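Local atomic coordinates of transposon Tn7 transposition protein TnsA (Escherichia coli, PDB entry 1T0F), a protein that cuts the 5' DNA strands at the ends of transposon Tn7, acting as a metal-dependent, restriction-enzyme-like endonuclease that forms the transposase together with TnsB. Residues K54-H60 with V79-Q85; L71-W75 with K245-Y249. All coordinates share one frame; numbering follows the deposited sequence.

Contact 1: residues K54-H60 with V79-Q85; sequences KTGRVHH and VLDIREQ
Strand 79-87, an outermost strand of the mixed sheet in the restriction-enzyme-like nuclease domain, is bound through the carboxylate of E84 to the turn and strand of 54-60. E84 has its CG between the backbone N and the carbonyl carbon (chi1 76°), and a bend at chi2 brings its carboxylate to R57 and H59. R57 reaches E84 end-on from the opposite direction. Its NH2 lies 2.8 Å from E84 OE1, its NH1 3.2 Å from E84 OE2, and both N-H groups point almost straight at their oxygens, at 175°. The two oxygens are met on their syn sides with the planes only 20° apart, a two-pronged pairing for which guanidinium and carboxylate are matched. From above the carboxylate plane come two further donors, H59 ND1, 2.8 Å from E84 OE1, and the backbone N of H60, 2.9 Å from E84 OE2. Each buried oxygen is thus gripped twice, which probably favours the ionised acid.

A threonine suits the turn before the strand: T55 OG1 accepts from the N of R57, forming an ST turn, and pairs with H59 NE2 at 2.7 Å, fixing the ring's rotation with ND1 toward E84. Near the start of strand 79-87 a classic beta bulge places L80 and D81 both opposite D121. Here the long chain of K54 crosses V79 and ends with NZ on a lone pair of V79 O (2.9 Å), while water 1 joins K54 O to L80 O. At the other end, where the chain turns a corner, Q85 NE2 donates to H60 O over 3.0 Å and also to the active-site residue E66.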
loop_
_atom_site.group_PDB
_atom_site.type_symbol
_atom_site.label_atom_id
_atom_site.label_comp_id
_atom_site.label_asym_id
_atom_site.label_seq_id
_atom_site.Cartn_x
_atom_site.Cartn_y
_atom_site.Cartn_z
ATOM N N LYS A 54 5.661 4.336 -11.669
ATOM C CA LYS A 54 6.908 3.631 -11.397
ATOM C C LYS A 54 6.984 2.212 -11.943
ATOM O O LYS A 54 8.025 1.799 -12.447
ATOM C CB LYS A 54 7.188 3.609 -9.893
ATOM C CG LYS A 54 7.519 4.989 -9.331
ATOM C CD LYS A 54 7.791 4.944 -7.847
ATOM C CE LYS A 54 8.233 6.309 -7.337
ATOM N NZ LYS A 54 9.540 6.736 -7.923
ATOM N N THR A 55 5.884 1.470 -11.863
ATOM C CA THR A 55 5.891 0.088 -12.329
ATOM C C THR A 55 5.191 -0.102 -13.666
ATOM O O THR A 55 5.428 -1.093 -14.353
ATOM C CB THR A 55 5.197 -0.843 -11.318
ATOM O OG1 THR A 55 3.799 -0.534 -11.282
ATOM C CG2 THR A 55 5.790 -0.659 -9.919
ATOM N N GLY A 56 4.325 0.837 -14.026
ATOM C CA GLY A 56 3.582 0.716 -15.267
ATOM C C GLY A 56 2.411 -0.248 -15.116
ATOM O O GLY A 56 1.707 -0.526 -16.086
ATOM N N ARG A 57 2.204 -0.754 -13.895
ATOM C CA ARG A 57 1.122 -1.702 -13.598
ATOM C C ARG A 57 -0.062 -1.064 -12.896
ATOM O O ARG A 57 0.033 0.044 -12.356
ATOM C CB ARG A 57 1.593 -2.815 -12.650
ATOM C CG ARG A 57 2.658 -3.763 -13.153
ATOM C CD ARG A 57 2.769 -4.999 -12.229
ATOM N NE ARG A 57 3.301 -4.701 -10.894
ATOM C CZ ARG A 57 2.574 -4.626 -9.779
ATOM N NH1 ARG A 57 1.262 -4.825 -9.807
ATOM N NH2 ARG A 57 3.168 -4.353 -8.622
ATOM N N VAL A 58 -1.179 -1.792 -12.897
ATOM C CA VAL A 58 -2.366 -1.368 -12.170
ATOM C C VAL A 58 -2.239 -2.225 -10.909
ATOM O O VAL A 58 -2.304 -3.459 -10.977
ATOM C CB VAL A 58 -3.681 -1.727 -12.897
ATOM C CG1 VAL A 58 -4.860 -1.567 -11.935
ATOM C CG2 VAL A 58 -3.877 -0.813 -14.103
ATOM N N HIS A 59 -2.031 -1.577 -9.766
ATOM C CA HIS A 59 -1.854 -2.293 -8.512
ATOM C C HIS A 59 -3.161 -2.653 -7.827
ATOM O O HIS A 59 -4.190 -2.021 -8.054
ATOM C CB HIS A 59 -1.000 -1.464 -7.552
ATOM C CG HIS A 59 0.397 -1.234 -8.035
ATOM N ND1 HIS A 59 1.498 -1.810 -7.438
ATOM C CD2 HIS A 59 0.870 -0.506 -9.075
ATOM C CE1 HIS A 59 2.590 -1.445 -8.089
ATOM N NE2 HIS A 59 2.235 -0.654 -9.086
ATOM N N HIS A 60 -3.084 -3.667 -6.970
ATOM C CA HIS A 60 -4.226 -4.161 -6.205
ATOM C C HIS A 60 -4.047 -3.854 -4.735
ATOM O O HIS A 60 -3.208 -4.459 -4.073
ATOM C CB HIS A 60 -4.350 -5.671 -6.367
ATOM C CG HIS A 60 -4.846 -6.090 -7.712
ATOM N ND1 HIS A 60 -6.158 -6.441 -7.942
ATOM C CD2 HIS A 60 -4.214 -6.188 -8.904
ATOM C CE1 HIS A 60 -6.313 -6.741 -9.219
ATOM N NE2 HIS A 60 -5.149 -6.595 -9.825
ATOM N N VAL A 79 11.971 5.398 -4.993
ATOM C CA VAL A 79 11.337 4.088 -5.141
ATOM C C VAL A 79 11.428 3.608 -6.582
ATOM O O VAL A 79 11.055 4.322 -7.524
ATOM C CB VAL A 79 9.860 4.126 -4.683
ATOM C CG1 VAL A 79 9.145 2.830 -5.056
ATOM C CG2 VAL A 79 9.810 4.324 -3.175
ATOM N N LEU A 80 11.941 2.393 -6.751
ATOM C CA LEU A 80 12.105 1.796 -8.071
ATOM C C LEU A 80 10.988 0.806 -8.390
ATOM O O LEU A 80 10.467 0.777 -9.509
ATOM C CB LEU A 80 13.452 1.077 -8.149
ATOM C CG LEU A 80 13.827 0.428 -9.479
ATOM C CD1 LEU A 80 13.953 1.490 -10.571
ATOM C CD2 LEU A 80 15.145 -0.314 -9.309
ATOM N N ASP A 81 10.630 -0.017 -7.409
ATOM C CA ASP A 81 9.573 -1.004 -7.610
ATOM C C ASP A 81 8.726 -1.130 -6.350
ATOM O O ASP A 81 9.205 -0.904 -5.238
ATOM C CB ASP A 81 10.181 -2.369 -7.967
ATOM C CG ASP A 81 9.149 -3.347 -8.536
ATOM O OD1 ASP A 81 7.997 -2.932 -8.801
ATOM O OD2 ASP A 81 9.497 -4.535 -8.734
ATOM N N ILE A 82 7.457 -1.461 -6.547
ATOM C CA ILE A 82 6.516 -1.652 -5.449
ATOM C C ILE A 82 5.806 -2.961 -5.764
ATOM O O ILE A 82 5.088 -3.054 -6.759
ATOM C CB ILE A 82 5.466 -0.523 -5.387
ATOM C CG1 ILE A 82 6.141 0.806 -5.019
ATOM C CG2 ILE A 82 4.385 -0.870 -4.350
ATOM C CD1 ILE A 82 5.220 2.018 -5.160
ATOM N N ARG A 83 6.036 -3.971 -4.933
ATOM C CA ARG A 83 5.408 -5.271 -5.121
ATOM C C ARG A 83 4.426 -5.529 -3.977
ATOM O O ARG A 83 4.821 -5.928 -2.887
ATOM C CB ARG A 83 6.485 -6.359 -5.191
ATOM C CG ARG A 83 7.198 -6.410 -6.565
ATOM C CD ARG A 83 8.337 -7.434 -6.614
ATOM N NE ARG A 83 9.519 -7.016 -5.853
ATOM C CZ ARG A 83 10.521 -7.826 -5.517
ATOM N NH1 ARG A 83 10.490 -9.103 -5.865
ATOM N NH2 ARG A 83 11.569 -7.360 -4.852
ATOM N N GLU A 84 3.147 -5.288 -4.246
ATOM C CA GLU A 84 2.092 -5.449 -3.244
ATOM C C GLU A 84 1.641 -6.895 -3.086
ATOM O O GLU A 84 1.776 -7.703 -4.008
ATOM C CB GLU A 84 0.879 -4.575 -3.596
ATOM C CG GLU A 84 -0.020 -5.094 -4.733
ATOM C CD GLU A 84 0.455 -4.705 -6.136
ATOM O OE1 GLU A 84 1.638 -4.337 -6.309
ATOM O OE2 GLU A 84 -0.364 -4.785 -7.077
ATOM N N GLN A 85 1.100 -7.204 -1.908
ATOM C CA GLN A 85 0.601 -8.546 -1.593
ATOM C C GLN A 85 1.671 -9.578 -1.957
ATOM O O GLN A 85 1.424 -10.513 -2.732
ATOM C CB GLN A 85 -0.689 -8.831 -2.377
ATOM C CG GLN A 85 -1.646 -7.651 -2.592
ATOM C CD GLN A 85 -2.080 -6.945 -1.308
ATOM O OE1 GLN A 85 -2.083 -7.534 -0.221
ATOM N NE2 GLN A 85 -2.468 -5.674 -1.438
HETATM O O HOH W 1 10.554 2.323 -11.745
HETATM O O HOH W 2 5.990 -4.472 -9.636
#

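Contact 2: residues L71-W75 with K245-Y249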
loop_
_atom_site.group_PDB
_atom_site.type_symbol
_atom_site.label_atom_id
_atom_site.label_comp_id
_atom_site.label_asym_id
_atom_site.label_seq_id
_atom_site.Cartn_x
_atom_site.Cartn_y
_atom_site.Cartn_z
ATOM N N LEU A 71 0.152 5.412 -2.241
ATOM C CA LEU A 71 0.307 6.775 -2.752
ATOM C C LEU A 71 1.559 7.442 -2.177
ATOM O O LEU A 71 2.259 8.185 -2.874
ATOM C CB LEU A 71 -0.937 7.606 -2.430
ATOM C CG LEU A 71 -2.234 7.172 -3.126
ATOM C CD1 LEU A 71 -3.421 7.938 -2.548
ATOM C CD2 LEU A 71 -2.118 7.414 -4.622
ATOM N N SER A 72 1.845 7.175 -0.908
ATOM C CA SER A 72 3.031 7.739 -0.265
ATOM C C SER A 72 4.307 7.168 -0.890
ATOM O O SER A 72 5.290 7.892 -1.079
ATOM C CB SER A 72 3.014 7.449 1.243
ATOM O OG SER A 72 1.835 7.959 1.852
ATOM N N LEU A 73 4.302 5.870 -1.204
ATOM C CA LEU A 73 5.468 5.230 -1.818
ATOM C C LEU A 73 5.698 5.714 -3.247
ATOM O O LEU A 73 6.832 5.988 -3.643
ATOM C CB LEU A 73 5.299 3.705 -1.837
ATOM C CG LEU A 73 5.318 2.971 -0.493
ATOM C CD1 LEU A 73 4.887 1.522 -0.706
ATOM C CD2 LEU A 73 6.720 3.040 0.117
ATOM N N GLU A 74 4.614 5.808 -4.014
ATOM C CA GLU A 74 4.662 6.248 -5.414
ATOM C C GLU A 74 5.137 7.699 -5.523
ATOM O O GLU A 74 5.641 8.124 -6.560
ATOM C CB GLU A 74 3.269 6.089 -6.036
ATOM C CG GLU A 74 3.123 6.504 -7.496
ATOM C CD GLU A 74 3.731 5.516 -8.492
ATOM O OE1 GLU A 74 3.845 4.307 -8.177
ATOM O OE2 GLU A 74 4.073 5.952 -9.609
ATOM N N TRP A 75 4.981 8.455 -4.443
ATOM C CA TRP A 75 5.415 9.851 -4.417
ATOM C C TRP A 75 6.944 9.974 -4.288
ATOM O O TRP A 75 7.540 10.907 -4.825
ATOM C CB TRP A 75 4.757 10.573 -3.240
ATOM C CG TRP A 75 5.220 11.992 -3.061
ATOM C CD1 TRP A 75 4.752 13.098 -3.711
ATOM C CD2 TRP A 75 6.264 12.446 -2.193
ATOM N NE1 TRP A 75 5.441 14.217 -3.299
ATOM C CE2 TRP A 75 6.376 13.844 -2.368
ATOM C CE3 TRP A 75 7.120 11.807 -1.287
ATOM C CZ2 TRP A 75 7.309 14.615 -1.669
ATOM C CZ3 TRP A 75 8.050 12.575 -0.588
ATOM C CH2 TRP A 75 8.135 13.966 -0.785
ATOM N N LYS A 245 -0.340 11.976 -10.863
ATOM C CA LYS A 245 0.102 11.965 -9.478
ATOM C C LYS A 245 0.498 13.403 -9.147
ATOM O O LYS A 245 0.825 14.188 -10.043
ATOM C CB LYS A 245 1.267 10.995 -9.264
ATOM C CG LYS A 245 2.418 11.154 -10.213
ATOM C CD LYS A 245 3.228 9.859 -10.320
ATOM C CE LYS A 245 4.160 9.645 -9.145
ATOM N NZ LYS A 245 5.054 8.456 -9.370
ATOM N N PHE A 246 0.444 13.758 -7.871
ATOM C CA PHE A 246 0.763 15.125 -7.474
ATOM C C PHE A 246 1.504 15.163 -6.147
ATOM O O PHE A 246 1.849 14.122 -5.596
ATOM C CB PHE A 246 -0.527 15.938 -7.364
ATOM C CG PHE A 246 -1.470 15.447 -6.291
ATOM C CD1 PHE A 246 -2.199 14.272 -6.463
ATOM C CD2 PHE A 246 -1.636 16.170 -5.110
ATOM C CE1 PHE A 246 -3.084 13.821 -5.469
ATOM C CE2 PHE A 246 -2.513 15.734 -4.116
ATOM C CZ PHE A 246 -3.242 14.555 -4.294
ATOM N N ASN A 247 1.765 16.363 -5.638
ATOM C CA ASN A 247 2.452 16.481 -4.358
ATOM C C ASN A 247 1.417 16.235 -3.264
ATOM O O ASN A 247 0.770 17.169 -2.780
ATOM C CB ASN A 247 3.070 17.877 -4.195
ATOM C CG ASN A 247 3.904 17.992 -2.933
ATOM O OD1 ASN A 247 4.022 17.033 -2.174
ATOM N ND2 ASN A 247 4.486 19.167 -2.702
ATOM N N ILE A 248 1.267 14.967 -2.886
ATOM C CA ILE A 248 0.295 14.556 -1.878
ATOM C C ILE A 248 0.558 15.125 -0.491
ATOM O O ILE A 248 -0.319 15.088 0.374
ATOM C CB ILE A 248 0.234 13.013 -1.763
ATOM C CG1 ILE A 248 1.584 12.464 -1.294
ATOM C CG2 ILE A 248 -0.107 12.413 -3.108
ATOM C CD1 ILE A 248 1.532 11.006 -0.849
ATOM N N TYR A 249 1.761 15.642 -0.277
ATOM C CA TYR A 249 2.107 16.214 1.017
ATOM C C TYR A 249 1.646 17.661 1.121
ATOM O O TYR A 249 1.849 18.325 2.132
ATOM C CB TYR A 249 3.609 16.081 1.258
ATOM C CG TYR A 249 3.979 14.670 1.660
ATOM C CD1 TYR A 249 3.728 14.208 2.951
ATOM C CD2 TYR A 249 4.506 13.775 0.731
ATOM C CE1 TYR A 249 3.993 12.879 3.309
ATOM C CE2 TYR A 249 4.769 12.453 1.075
ATOM C CZ TYR A 249 4.512 12.013 2.362
ATOM O OH TYR A 249 4.782 10.704 2.700
HETATM O O HOH W 3 2.390 9.331 4.270
#
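The irregular segment 245-249 passes the last turn of helix 64-75 with its backbone nearest at W75 and N247, whose CA atoms are 7.3 Å apart. It belongs to the C-terminal part of TnsA, so the contact joins that part to a helix of the nuclease domain. An inverse gamma turn centred on N247 and an Asx turn, in which N247 OD1 accepts from the N of Y249, bend the segment so that several of its side chains reach W75.

W75 is broad enough to meet them all. Y249 turns the CD2-CE2 edge of its ring onto one face of the indole, a T-shaped pair with ring centres 4.6 Å apart and planes at 68°. With CG anti to the backbone N (chi1 176°), W75 extends from the helix toward the loop, where NE1 makes a weak bond to N247 OD1. I248 comes in obliquely beside the indole, its CG1 4.0 Å from W75 CD1, and its slim end, CD1, lies against the helix backbone, 3.5 Å from L71 O and close to S72 CA.

On the far side of W75, K245 bends at chi3 (-78°) and brings NZ to two oxygens of E74, the backbone O at 2.9 Å and the carboxylate OE2 at 2.7 Å. The latter is a salt bridge met on the anti side but tilted from the carboxylate plane. A methionine in place of K245 would probably leave the E74 carboxylate without its countercharge and the backbone carbonyl of E74 without this donor. S72 OG is hydrogen-bonded to A68 O, one turn earlier in the helix; water 3 also donates to S72 OG, 2.8 Å away, and lies 3.2 Å from Y249 OH.

Overall arrangement
The two contacts have centres 13 Å apart and meet at helix 64-75, which follows strand 58-61 in the chain and leads into strand 79-87. Their segments alternate along the sequence: 54-60, 71-75, 79-85, then, after a long interval, 245-249. Contact 1 lies deep in the nuclease domain, its 79-85 segment on an edge of the mixed sheet; contact 2 fastens the C-terminal part to the helix. They touch directly where K54 N makes a probable hydrogen bond of 3.1 Å to E74 OE2 and I82 packs on L73. The helix also carries the active-site residue E66, so sheet edge, catalytic helix and C-terminal part are joined by one continuous set of contacts.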